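PDB 5M6G: beta-glucosidase from Saccharopolyspora erythraea D, which probably hydrolyses terminal, non-reducing beta-D-glucosyl residues with release of beta-D-glucose. Local coordinates for residues Ala166-Ala171 and Leu393-Ser398; Gly139-Pro144 and Glu400-Ala405; Thr100-Ala105 and Ala388-Leu393. One frame throughout, in Å; residues are numbered along the deposited sequence.

Contact 1: Ala166-Ala171 and Leu393-Ser398. With MG (magnesium ion), chain E.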
ATOM      1  N   ALA A 166      -6.886   3.193 -10.208  1.00 13.34           N
ATOM      2  CA  ALA A 166      -7.357   4.572 -10.294  1.00 13.08           C
ATOM      3  C   ALA A 166      -8.794   4.628 -10.808  1.00 13.19           C
ATOM      4  O   ALA A 166      -9.605   5.424 -10.320  1.00 12.22           O
ATOM      5  CB  ALA A 166      -6.421   5.388 -11.185  1.00 12.17           C
ATOM      6  N   GLU A 167      -9.133   3.770 -11.776  1.00 10.95           N
ATOM      7  CA  GLU A 167     -10.511   3.725 -12.254  1.00 15.43           C
ATOM      8  C   GLU A 167     -11.473   3.366 -11.137  1.00 14.59           C
ATOM      9  O   GLU A 167     -12.538   3.987 -11.006  1.00 11.82           O
ATOM     10  CB  GLU A 167     -10.649   2.729 -13.398  1.00 22.93           C
ATOM     11  CG  GLU A 167     -10.270   3.278 -14.746  1.00 23.76           C
ATOM     12  CD  GLU A 167     -10.571   2.287 -15.841  1.00 31.07           C
ATOM     13  OE1 GLU A 167     -10.311   1.082 -15.628  1.00 28.04           O
ATOM     14  OE2 GLU A 167     -11.089   2.702 -16.893  1.00 34.47           O
ATOM     15  N   GLU A 168     -11.122   2.365 -10.315  1.00 11.56           N
ATOM     16  CA  GLU A 168     -12.058   1.927  -9.285  1.00 14.06           C
ATOM     17  C   GLU A 168     -12.171   2.955  -8.171  1.00 13.91           C
ATOM     18  O   GLU A 168     -13.238   3.090  -7.558  1.00 13.73           O
ATOM     19  CB  GLU A 168     -11.645   0.548  -8.750  1.00 11.60           C
ATOM     20  CG  GLU A 168     -11.611  -0.478  -9.867  1.00 12.82           C
ATOM     21  CD  GLU A 168     -11.676  -1.919  -9.383  1.00 18.06           C
ATOM     22  OE1 GLU A 168     -11.882  -2.153  -8.175  1.00 14.63           O
ATOM     23  OE2 GLU A 168     -11.531  -2.812 -10.231  1.00 14.62           O
ATOM     24  N   VAL A 169     -11.093   3.699  -7.918  1.00 13.32           N
ATOM     25  CA  VAL A 169     -11.132   4.774  -6.931  1.00 12.14           C
ATOM     26  C   VAL A 169     -11.940   5.947  -7.471  1.00 11.13           C
ATOM     27  O   VAL A 169     -12.803   6.498  -6.780  1.00 12.38           O
ATOM     28  CB  VAL A 169      -9.698   5.186  -6.535  1.00 12.04           C
ATOM     29  CG1 VAL A 169      -9.701   6.481  -5.700  1.00  9.48           C
ATOM     30  CG2 VAL A 169      -9.025   4.052  -5.779  1.00 12.47           C
ATOM     31  N   ALA A 170     -11.688   6.331  -8.721  1.00 11.12           N
ATOM     32  CA  ALA A 170     -12.384   7.480  -9.291  1.00 13.33           C
ATOM     33  C   ALA A 170     -13.881   7.224  -9.404  1.00 14.92           C
ATOM     34  O   ALA A 170     -14.676   8.172  -9.360  1.00 14.89           O
ATOM     35  CB  ALA A 170     -11.793   7.832 -10.657  1.00 13.03           C
ATOM     36  N   ALA A 171     -14.277   5.952  -9.534  1.00 15.59           N
ATOM     37  CA  ALA A 171     -15.690   5.588  -9.533  1.00 14.13           C
ATOM     38  C   ALA A 171     -16.371   6.002  -8.239  1.00 14.78           C
ATOM     39  O   ALA A 171     -17.570   6.302  -8.238  1.00 16.20           O
ATOM     40  CB  ALA A 171     -15.843   4.080  -9.740  1.00 13.70           C
ATOM     41  N   LEU A 393     -18.347   3.193 -12.136  1.00 16.87           N
ATOM     42  CA  LEU A 393     -18.744   2.170 -11.172  1.00 19.31           C
ATOM     43  C   LEU A 393     -18.799   0.764 -11.765  1.00 24.09           C
ATOM     44  O   LEU A 393     -18.454  -0.189 -11.042  1.00 21.84           O
ATOM     45  CB  LEU A 393     -20.090   2.549 -10.539  1.00 19.39           C
ATOM     46  CG  LEU A 393     -20.040   3.672  -9.496  1.00 21.53           C
ATOM     47  CD1 LEU A 393     -21.437   4.200  -9.167  1.00 16.88           C
ATOM     48  CD2 LEU A 393     -19.311   3.209  -8.232  1.00 14.06           C
ATOM     49  N   PRO A 394     -19.199   0.549 -13.027  1.00 21.15           N
ATOM     50  CA  PRO A 394     -19.165  -0.828 -13.560  1.00 21.77           C
ATOM     51  C   PRO A 394     -17.769  -1.424 -13.654  1.00 21.85           C
ATOM     52  O   PRO A 394     -17.650  -2.652 -13.785  1.00 21.54           O
ATOM     53  CB  PRO A 394     -19.810  -0.688 -14.948  1.00 20.30           C
ATOM     54  CG  PRO A 394     -20.676   0.509 -14.835  1.00 25.69           C
ATOM     55  CD  PRO A 394     -19.909   1.455 -13.947  1.00 19.57           C
ATOM     56  N   THR A 395     -16.705  -0.616 -13.592  1.00 21.06           N
ATOM     57  CA  THR A 395     -15.369  -1.201 -13.645  1.00 19.18           C
ATOM     58  C   THR A 395     -14.955  -1.826 -12.329  1.00 14.84           C
ATOM     59  O   THR A 395     -13.978  -2.579 -12.307  1.00 15.89           O
ATOM     60  CB  THR A 395     -14.306  -0.163 -14.039  1.00 20.34           C
ATOM     61  OG1 THR A 395     -14.067   0.731 -12.945  1.00 16.10           O
ATOM     62  CG2 THR A 395     -14.747   0.631 -15.259  1.00 20.04           C
ATOM     63  N   VAL A 396     -15.660  -1.521 -11.238  1.00 16.85           N
ATOM     64  CA  VAL A 396     -15.217  -1.914  -9.903  1.00 18.94           C
ATOM     65  C   VAL A 396     -15.395  -3.419  -9.744  1.00 18.05           C
ATOM     66  O   VAL A 396     -16.521  -3.931  -9.770  1.00 14.41           O
ATOM     67  CB  VAL A 396     -15.987  -1.148  -8.818  1.00 19.25           C
ATOM     68  CG1 VAL A 396     -15.558  -1.636  -7.426  1.00 15.43           C
ATOM     69  CG2 VAL A 396     -15.772   0.371  -8.959  1.00 14.96           C
ATOM     70  N   GLY A 397     -14.284  -4.134  -9.566  1.00 13.10           N
ATOM     71  CA  GLY A 397     -14.345  -5.582  -9.538  1.00 14.98           C
ATOM     72  C   GLY A 397     -14.691  -6.229 -10.860  1.00 17.12           C
ATOM     73  O   GLY A 397     -15.033  -7.418 -10.885  1.00 17.02           O
ATOM     74  N   SER A 398     -14.595  -5.489 -11.960  1.00 16.40           N
ATOM     75  CA  SER A 398     -14.962  -5.999 -13.273  1.00 22.11           C
ATOM     76  C   SER A 398     -14.065  -7.167 -13.680  1.00 19.26           C
ATOM     77  O   SER A 398     -12.951  -7.335 -13.180  1.00 16.53           O
ATOM     78  CB  SER A 398     -14.842  -4.892 -14.313  1.00 18.10           C
ATOM     79  OG  SER A 398     -13.483  -4.469 -14.388  1.00 18.81           O
TER
HETATM   80 MG    MG E 704     -10.194  -0.569 -16.653  1.00 27.47          MG
HETATM   81  O   HOH W   1      -9.774   0.526 -18.631  1.00 30.47           O
HETATM   82  O   HOH W   2     -12.014  -0.938 -17.201  1.00 25.61           O
HETATM   83  O   HOH W   3      -9.286  -2.218 -17.627  1.00 30.58           O
HETATM   84  O   HOH W   4      -8.004  -0.301 -16.328  1.00 33.26           O

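Contact 2: Gly139-Pro144 and Glu400-Ala405. With MG (magnesium ion), chain E.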
ATOM      1  N   GLY A 139     -16.047  -5.651  -2.764  1.00 16.49           N
ATOM      2  CA  GLY A 139     -16.273  -5.938  -4.164  1.00 13.70           C
ATOM      3  C   GLY A 139     -15.292  -5.297  -5.119  1.00 15.79           C
ATOM      4  O   GLY A 139     -15.374  -5.550  -6.326  1.00 16.14           O
ATOM      5  N   ALA A 140     -14.376  -4.467  -4.625  1.00 10.54           N
ATOM      6  CA  ALA A 140     -13.299  -3.948  -5.449  1.00 14.34           C
ATOM      7  C   ALA A 140     -12.247  -5.026  -5.679  1.00 13.63           C
ATOM      8  O   ALA A 140     -12.048  -5.911  -4.845  1.00 14.67           O
ATOM      9  CB  ALA A 140     -12.654  -2.732  -4.781  1.00 12.57           C
ATOM     10  N   THR A 141     -11.569  -4.933  -6.819  1.00 12.03           N
ATOM     11  CA  THR A 141     -10.487  -5.856  -7.148  1.00 15.61           C
ATOM     12  C   THR A 141      -9.349  -5.718  -6.145  1.00 14.07           C
ATOM     13  O   THR A 141      -8.910  -4.605  -5.852  1.00 11.83           O
ATOM     14  CB  THR A 141      -9.965  -5.556  -8.553  1.00 15.27           C
ATOM     15  OG1 THR A 141     -11.064  -5.443  -9.466  1.00 15.21           O
ATOM     16  CG2 THR A 141      -9.020  -6.646  -9.024  1.00 11.19           C
ATOM     17  N   ILE A 142      -8.852  -6.845  -5.634  1.00 13.47           N
ATOM     18  CA  ILE A 142      -7.739  -6.831  -4.685  1.00 13.24           C
ATOM     19  C   ILE A 142      -6.515  -7.424  -5.374  1.00 16.32           C
ATOM     20  O   ILE A 142      -6.472  -8.623  -5.683  1.00 13.86           O
ATOM     21  CB  ILE A 142      -8.075  -7.579  -3.389  1.00 10.11           C
ATOM     22  CG1 ILE A 142      -9.327  -6.970  -2.722  1.00 12.66           C
ATOM     23  CG2 ILE A 142      -6.865  -7.568  -2.440  1.00 11.21           C
ATOM     24  CD1 ILE A 142      -9.184  -5.497  -2.352  1.00 10.17           C
ATOM     25  N   TYR A 143      -5.513  -6.579  -5.608  1.00 16.18           N
ATOM     26  CA  TYR A 143      -4.290  -6.934  -6.310  1.00 13.94           C
ATOM     27  C   TYR A 143      -3.272  -7.503  -5.335  1.00 13.32           C
ATOM     28  O   TYR A 143      -3.395  -7.317  -4.118  1.00 11.96           O
ATOM     29  CB  TYR A 143      -3.729  -5.697  -7.035  1.00 15.58           C
ATOM     30  CG  TYR A 143      -4.659  -5.229  -8.139  1.00 15.57           C
ATOM     31  CD1 TYR A 143      -4.649  -5.844  -9.393  1.00 12.07           C
ATOM     32  CD2 TYR A 143      -5.577  -4.215  -7.913  1.00 14.23           C
ATOM     33  CE1 TYR A 143      -5.528  -5.443 -10.397  1.00 17.52           C
ATOM     34  CE2 TYR A 143      -6.450  -3.796  -8.908  1.00 17.43           C
ATOM     35  CZ  TYR A 143      -6.429  -4.418 -10.142  1.00 17.62           C
ATOM     36  OH  TYR A 143      -7.300  -4.009 -11.125  1.00 17.15           O
ATOM     37  N   PRO A 144      -2.278  -8.246  -5.827  1.00 11.43           N
ATOM     38  CA  PRO A 144      -1.189  -8.680  -4.944  1.00 11.23           C
ATOM     39  C   PRO A 144      -0.563  -7.486  -4.238  1.00 12.97           C
ATOM     40  O   PRO A 144      -0.465  -6.390  -4.798  1.00 12.03           O
ATOM     41  CB  PRO A 144      -0.198  -9.348  -5.903  1.00 11.26           C
ATOM     42  CG  PRO A 144      -1.056  -9.841  -7.042  1.00 13.67           C
ATOM     43  CD  PRO A 144      -2.113  -8.756  -7.200  1.00 13.25           C
ATOM     44  N   GLU A 400     -12.377  -7.616 -16.409  1.00 16.84           N
ATOM     45  CA  GLU A 400     -11.102  -7.215 -17.002  1.00 18.62           C
ATOM     46  C   GLU A 400     -10.079  -6.857 -15.929  1.00 18.73           C
ATOM     47  O   GLU A 400      -8.893  -7.182 -16.057  1.00 16.70           O
ATOM     48  CB  GLU A 400     -11.290  -6.038 -17.962  1.00 22.52           C
ATOM     49  CG  GLU A 400     -12.376  -6.204 -19.004  1.00 34.87           C
ATOM     50  CD  GLU A 400     -13.724  -5.671 -18.557  1.00 39.12           C
ATOM     51  OE1 GLU A 400     -14.061  -4.518 -18.928  1.00 57.67           O
ATOM     52  OE2 GLU A 400     -14.469  -6.389 -17.858  1.00 25.20           O
ATOM     53  N   HIS A 401     -10.518  -6.193 -14.861  1.00 13.78           N
ATOM     54  CA  HIS A 401      -9.595  -5.872 -13.780  1.00 13.73           C
ATOM     55  C   HIS A 401      -9.177  -7.114 -13.003  1.00 15.34           C
ATOM     56  O   HIS A 401      -8.023  -7.222 -12.561  1.00 13.83           O
ATOM     57  CB  HIS A 401     -10.238  -4.840 -12.872  1.00 12.61           C
ATOM     58  CG  HIS A 401     -10.324  -3.491 -13.501  1.00 18.14           C
ATOM     59  ND1 HIS A 401     -10.846  -2.393 -12.853  1.00 18.63           N
ATOM     60  CD2 HIS A 401      -9.960  -3.066 -14.735  1.00 15.55           C
ATOM     61  CE1 HIS A 401     -10.793  -1.347 -13.660  1.00 26.25           C
ATOM     62  NE2 HIS A 401     -10.245  -1.725 -14.801  1.00 18.12           N
ATOM     63  N   ARG A 402     -10.097  -8.063 -12.816  1.00 15.04           N
ATOM     64  CA  ARG A 402      -9.720  -9.299 -12.144  1.00 16.15           C
ATOM     65  C   ARG A 402      -8.772 -10.130 -12.999  1.00 17.65           C
ATOM     66  O   ARG A 402      -7.909 -10.828 -12.460  1.00 17.48           O
ATOM     67  CB  ARG A 402     -10.971 -10.093 -11.765  1.00 13.47           C
ATOM     68  CG  ARG A 402     -11.777  -9.395 -10.686  1.00 12.45           C
ATOM     69  CD  ARG A 402     -12.905 -10.257 -10.173  1.00 13.84           C
ATOM     70  NE  ARG A 402     -13.791  -9.487  -9.305  1.00 11.12           N
ATOM     71  CZ  ARG A 402     -13.640  -9.364  -7.991  1.00 18.29           C
ATOM     72  NH1 ARG A 402     -12.628  -9.963  -7.379  1.00 14.87           N
ATOM     73  NH2 ARG A 402     -14.506  -8.645  -7.286  1.00 14.31           N
ATOM     74  N   GLU A 403      -8.895 -10.049 -14.327  1.00 20.58           N
ATOM     75  CA  GLU A 403      -7.949 -10.738 -15.201  1.00 18.92           C
ATOM     76  C   GLU A 403      -6.552 -10.144 -15.066  1.00 20.70           C
ATOM     77  O   GLU A 403      -5.549 -10.874 -15.061  1.00 15.10           O
ATOM     78  CB  GLU A 403      -8.429 -10.663 -16.655  1.00 24.37           C
ATOM     79  CG  GLU A 403      -7.526 -11.349 -17.674  1.00 32.79           C
ATOM     80  CD  GLU A 403      -7.214 -12.802 -17.311  1.00 43.78           C
ATOM     81  OE1 GLU A 403      -8.070 -13.489 -16.710  1.00 40.65           O
ATOM     82  OE2 GLU A 403      -6.092 -13.280 -17.600  1.00 41.84           O
ATOM     83  N   LEU A 404      -6.466  -8.817 -14.979  1.00 15.16           N
ATOM     84  CA  LEU A 404      -5.185  -8.163 -14.733  1.00 14.35           C
ATOM     85  C   LEU A 404      -4.604  -8.602 -13.399  1.00 14.37           C
ATOM     86  O   LEU A 404      -3.400  -8.861 -13.285  1.00 14.13           O
ATOM     87  CB  LEU A 404      -5.367  -6.643 -14.764  1.00 14.23           C
ATOM     88  CG  LEU A 404      -4.182  -5.740 -14.424  1.00 13.41           C
ATOM     89  CD1 LEU A 404      -3.088  -5.954 -15.436  1.00 15.76           C
ATOM     90  CD2 LEU A 404      -4.625  -4.281 -14.419  1.00  9.71           C
ATOM     91  N   ALA A 405      -5.452  -8.683 -12.372  1.00 11.68           N
ATOM     92  CA  ALA A 405      -4.982  -9.097 -11.060  1.00 14.15           C
ATOM     93  C   ALA A 405      -4.486 -10.535 -11.093  1.00 13.76           C
ATOM     94  O   ALA A 405      -3.437 -10.850 -10.526  1.00 13.05           O
ATOM     95  CB  ALA A 405      -6.099  -8.944 -10.036  1.00 11.30           C
TER
HETATM   96 MG    MG E 704     -10.194  -0.569 -16.653  1.00 27.47          MG
HETATM   97  O   HOH W   5     -13.734  -7.994  -4.487  1.00 16.32           O
HETATM   98  O   HOH W   2     -12.014  -0.938 -17.201  1.00 25.61           O
HETATM   99  O   HOH W   3      -9.286  -2.218 -17.627  1.00 30.58           O
HETATM  100  O   HOH W   4      -8.004  -0.301 -16.328  1.00 33.26           O
HETATM  101  O   HOH W   1      -9.774   0.526 -18.631  1.00 30.47           O

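Contact 3: Thr100-Ala105 and Ala388-Leu393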
ATOM      1  N   THR A 100     -20.504  -0.487  -0.135  1.00 16.10           N
ATOM      2  CA  THR A 100     -20.670  -0.765  -1.552  1.00 17.20           C
ATOM      3  C   THR A 100     -19.998   0.342  -2.338  1.00 15.72           C
ATOM      4  O   THR A 100     -19.812   1.451  -1.821  1.00 17.68           O
ATOM      5  CB  THR A 100     -22.147  -0.848  -1.978  1.00 14.88           C
ATOM      6  OG1 THR A 100     -22.760   0.442  -1.840  1.00 16.93           O
ATOM      7  CG2 THR A 100     -22.912  -1.882  -1.167  1.00 17.60           C
ATOM      8  N   PRO A 101     -19.614   0.079  -3.595  1.00 16.78           N
ATOM      9  CA  PRO A 101     -19.052   1.166  -4.416  1.00 17.43           C
ATOM     10  C   PRO A 101     -19.982   2.361  -4.559  1.00 17.69           C
ATOM     11  O   PRO A 101     -19.515   3.506  -4.520  1.00 15.69           O
ATOM     12  CB  PRO A 101     -18.791   0.482  -5.763  1.00 19.50           C
ATOM     13  CG  PRO A 101     -18.537  -0.941  -5.407  1.00 13.98           C
ATOM     14  CD  PRO A 101     -19.442  -1.241  -4.231  1.00 17.52           C
ATOM     15  N   GLN A 102     -21.291   2.131  -4.710  1.00 17.15           N
ATOM     16  CA  GLN A 102     -22.225   3.253  -4.812  1.00 15.75           C
ATOM     17  C   GLN A 102     -22.269   4.064  -3.522  1.00 12.11           C
ATOM     18  O   GLN A 102     -22.337   5.300  -3.557  1.00 18.32           O
ATOM     19  CB  GLN A 102     -23.631   2.752  -5.153  1.00 15.21           C
ATOM     20  CG  GLN A 102     -24.595   3.913  -5.361  1.00 23.35           C
ATOM     21  CD  GLN A 102     -26.035   3.565  -5.072  1.00 36.52           C
ATOM     22  OE1 GLN A 102     -26.465   2.431  -5.278  1.00 37.07           O
ATOM     23  NE2 GLN A 102     -26.796   4.548  -4.581  1.00 34.36           N
ATOM     24  N   ALA A 103     -22.266   3.388  -2.371  1.00 12.10           N
ATOM     25  CA  ALA A 103     -22.342   4.106  -1.105  1.00 14.93           C
ATOM     26  C   ALA A 103     -21.088   4.939  -0.845  1.00 17.43           C
ATOM     27  O   ALA A 103     -21.176   6.010  -0.221  1.00 13.90           O
ATOM     28  CB  ALA A 103     -22.585   3.129   0.041  1.00 15.01           C
ATOM     29  N   TRP A 104     -19.919   4.471  -1.293  1.00 16.63           N
ATOM     30  CA  TRP A 104     -18.725   5.316  -1.217  1.00 17.13           C
ATOM     31  C   TRP A 104     -18.886   6.557  -2.085  1.00 12.58           C
ATOM     32  O   TRP A 104     -18.534   7.667  -1.668  1.00 14.78           O
ATOM     33  CB  TRP A 104     -17.479   4.546  -1.653  1.00 12.21           C
ATOM     34  CG  TRP A 104     -16.902   3.629  -0.633  1.00 13.83           C
ATOM     35  CD1 TRP A 104     -17.317   2.362  -0.337  1.00 13.90           C
ATOM     36  CD2 TRP A 104     -15.778   3.895   0.217  1.00 13.93           C
ATOM     37  NE1 TRP A 104     -16.526   1.824   0.655  1.00 14.55           N
ATOM     38  CE2 TRP A 104     -15.575   2.747   1.011  1.00 17.35           C
ATOM     39  CE3 TRP A 104     -14.930   5.001   0.392  1.00 12.51           C
ATOM     40  CZ2 TRP A 104     -14.554   2.663   1.956  1.00 12.03           C
ATOM     41  CZ3 TRP A 104     -13.912   4.918   1.341  1.00 16.90           C
ATOM     42  CH2 TRP A 104     -13.738   3.759   2.110  1.00 17.21           C
ATOM     43  N   ALA A 105     -19.399   6.390  -3.307  1.00 14.19           N
ATOM     44  CA  ALA A 105     -19.602   7.553  -4.167  1.00 16.39           C
ATOM     45  C   ALA A 105     -20.598   8.527  -3.547  1.00 16.24           C
ATOM     46  O   ALA A 105     -20.396   9.748  -3.600  1.00 15.90           O
ATOM     47  CB  ALA A 105     -20.066   7.119  -5.555  1.00 12.58           C
ATOM     48  N   ALA A 388     -18.302  12.397  -7.949  1.00 17.87           N
ATOM     49  CA  ALA A 388     -17.893  11.059  -8.340  1.00 15.06           C
ATOM     50  C   ALA A 388     -18.291  10.777  -9.781  1.00 20.65           C
ATOM     51  O   ALA A 388     -19.368  11.163 -10.237  1.00 18.96           O
ATOM     52  CB  ALA A 388     -18.515  10.026  -7.400  1.00 15.08           C
ATOM     53  N   GLN A 389     -17.404  10.088 -10.496  1.00 18.98           N
ATOM     54  CA  GLN A 389     -17.612   9.713 -11.894  1.00 26.83           C
ATOM     55  C   GLN A 389     -18.335   8.372 -11.924  1.00 21.49           C
ATOM     56  O   GLN A 389     -17.728   7.307 -12.045  1.00 18.61           O
ATOM     57  CB  GLN A 389     -16.276   9.613 -12.609  1.00 26.23           C
ATOM     58  CG  GLN A 389     -15.655  10.927 -12.968  1.00 32.47           C
ATOM     59  CD  GLN A 389     -14.158  10.822 -12.866  1.00 34.56           C
ATOM     60  OE1 GLN A 389     -13.536  11.266 -11.896  1.00 34.41           O
ATOM     61  NE2 GLN A 389     -13.582  10.128 -13.814  1.00 40.29           N
ATOM     62  N   ARG A 390     -19.657   8.422 -11.811  1.00 20.42           N
ATOM     63  CA  ARG A 390     -20.362   7.157 -11.642  1.00 19.29           C
ATOM     64  C   ARG A 390     -20.381   6.302 -12.903  1.00 18.24           C
ATOM     65  O   ARG A 390     -20.696   5.112 -12.807  1.00 20.34           O
ATOM     66  CB  ARG A 390     -21.770   7.428 -11.141  1.00 21.66           C
ATOM     67  CG  ARG A 390     -21.709   7.981  -9.744  1.00 18.97           C
ATOM     68  CD  ARG A 390     -23.029   8.457  -9.275  1.00 20.60           C
ATOM     69  NE  ARG A 390     -22.885   9.204  -8.035  1.00 23.83           N
ATOM     70  CZ  ARG A 390     -23.221   8.728  -6.846  1.00 16.93           C
ATOM     71  NH1 ARG A 390     -23.718   7.498  -6.739  1.00 23.94           N
ATOM     72  NH2 ARG A 390     -23.071   9.484  -5.774  1.00 15.26           N
ATOM     73  N   ASP A 391     -20.034   6.859 -14.068  1.00 18.21           N
ATOM     74  CA  ASP A 391     -19.863   6.029 -15.256  1.00 24.19           C
ATOM     75  C   ASP A 391     -18.815   4.944 -15.056  1.00 21.46           C
ATOM     76  O   ASP A 391     -18.799   3.969 -15.814  1.00 23.66           O
ATOM     77  CB  ASP A 391     -19.453   6.873 -16.462  1.00 28.84           C
ATOM     78  CG  ASP A 391     -20.574   7.740 -16.981  1.00 46.74           C
ATOM     79  OD1 ASP A 391     -21.753   7.444 -16.675  1.00 41.94           O
ATOM     80  OD2 ASP A 391     -20.269   8.713 -17.709  1.00 45.14           O
ATOM     81  N   LEU A 392     -17.929   5.101 -14.071  1.00 19.51           N
ATOM     82  CA  LEU A 392     -16.851   4.149 -13.834  1.00 21.23           C
ATOM     83  C   LEU A 392     -17.204   3.074 -12.813  1.00 21.62           C
ATOM     84  O   LEU A 392     -16.418   2.135 -12.630  1.00 18.88           O
ATOM     85  CB  LEU A 392     -15.593   4.894 -13.372  1.00 19.45           C
ATOM     86  CG  LEU A 392     -14.921   5.801 -14.407  1.00 25.32           C
ATOM     87  CD1 LEU A 392     -13.735   6.535 -13.784  1.00 17.87           C
ATOM     88  CD2 LEU A 392     -14.475   5.003 -15.627  1.00 20.70           C
ATOM     89  N   LEU A 393     -18.347   3.193 -12.136  1.00 16.87           N
ATOM     90  CA  LEU A 393     -18.744   2.170 -11.172  1.00 19.31           C
ATOM     91  C   LEU A 393     -18.799   0.764 -11.765  1.00 24.09           C
ATOM     92  O   LEU A 393     -18.454  -0.189 -11.042  1.00 21.84           O
ATOM     93  CB  LEU A 393     -20.090   2.549 -10.539  1.00 19.39           C
ATOM     94  CG  LEU A 393     -20.040   3.672  -9.496  1.00 21.53           C
ATOM     95  CD1 LEU A 393     -21.437   4.200  -9.167  1.00 16.88           C
ATOM     96  CD2 LEU A 393     -19.311   3.209  -8.232  1.00 14.06           C
TER

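Contact 1: Ala166-Ala171 and Leu393-Ser398
Glu-168 sets its CG beside the backbone N (chi1 -59°) and runs on extended, which carries its carboxylate across to Gly-397 in the type II beta turn Thr-395 to Ser-398. The contact fastens this turn to the C-terminal part of helix 155-170 in the N-terminal, TIM-barrel-type domain. Gly-397 N donates to Glu-168 OE2 at 3.1 Å, a somewhat bent bond (152°) from well above the carboxylate plane, while its bond to OE1 is weak. A glutamate suits this buried place because His-401 and Thr-141 also bond to OE2. Glycine suits the third turn position, where phi is positive (68°). Thr-395 O accepts from Ser-398 N and, at 2.9 Å, from Ser-398 OG, both on one face of its carbonyl; Ser-398, at the N-cap of helix 399-412, also makes a weak capping bond with His-401 N. One residue back, Glu-167 binds a magnesium ion through OE1 at 1.9 Å; His-401 and four waters complete the shell. Beyond the carboxylates apolar groups meet around the small Ala-171, whose CB lies 3.8 Å from Val-396 CG2 and 3.9 Å from Leu-393 CD2. Leu-393 CD2 is 3.5 Å from Ala-171 O, which has no hydrogen-bond partner in the model.

Contact 2: Gly139-Pro144 and Glu400-Ala405
Tyr-143 and Ala-405 form the tight part of this contact, where a loop of the barrel domain packs against helix 399-412. Ala-405 CB comes within 3.5 Å of Tyr-143 CD1, and a methyl is small enough to let the ring lie so near the helix backbone. Thr-141 CG2 rests over one face of the same ring, offset toward its rim and 3.6 Å above the plane. This methyl stands anti to the backbone N of Thr-141, and the same torsion (chi1 -48°) turns OG1 to Glu-168. Tyr-143 OH lies 3.5 Å from His-401 CB, at the root of a side chain that leads away to the magnesium ion. There His-401 NE2 binds the metal at 2.2 Å, while Glu-168, a second-shell residue at ND1, would fix the rotation of the imidazole. The Arg-402 side is looser and wetter. Arg-402 NH2 lies 3.4 Å from Gly-139 O, but at an angle too poor for a hydrogen bond, and a water at the guanidinium edge bridges the segments, 3.0 Å from Arg-402 NH2 and 2.7 Å from Ala-140 O. NH1 is held by a salt bridge to Glu-565, so the looseness is toward the 139-144 loop. The loop leads from strand 125-128 to helix 146-152; Tyr-143 also touches Ile-161, Ala-164 and Thr-165 of helix 155-170, and Pro-144 packs on Ala-408 and Val-409, further along helix 399-412.

Contact 3: Thr100-Ala105 and Ala388-Leu393
Arg-390 NH2, lying against Ala-105, is gripped by two carboxylates further along helix 101-116, in salt bridges with Asp-106 and Asp-109. An arginine suits the spot because its long chain, extended from CG to NE, spans from the loop to the acidic side of the helix. Ala-105 CB sits over one face of the guanidinium, toward its rim and 3.7 Å above its plane, whereas Gln-102 CG meets the edge, 3.9 Å from Arg-390 NH1. The amide of Gln-102, turned 64° from the guanidinium plane, makes a weak bond from NE2 to Asp-106. Helix 101-116 is the crossover helix of a beta-alpha-beta unit in the barrel, joining the adjacent parallel strands 87-90 and 125-128, and the contact lays residues 388-393 along its first turns. Thr-100 caps that helix, its OG1 accepting from Ala-103 N at 3.0 Å, and Pro-101 fits the first turn, where no backbone N-H is needed. On the far segment an inverse gamma turn centred on Gln-389 leads into 3-10 residues 390-393. Both alanines being small, Ala-388 CB can meet Ala-105 CB at 3.8 Å. At the other end Leu-393 CD2 lies 3.7 Å from Pro-101 CB.

How the contacts relate
Contacts 1 and 2, with centres about 10 Å apart, share one magnesium ion and its four waters, each contributing one protein ligand. They are also joined through Glu-168 OE2, which lies 2.7 Å from His-401 ND1 and 2.8 Å from Thr-141 OG1. Contact 3, its centre about 8 Å from that of contact 1, shares Leu-393 with it, and Pro-101 CG touches Val-396 CG1 at 3.7 Å. Contacts 2 and 3 do not meet; their centres are about 17 Å apart. Together they pin residues 388-405 against the barrel domain. The sorbitol pocket is lined by other residues, among them Asp-129, at the start of the same loop that carries residues 139-144.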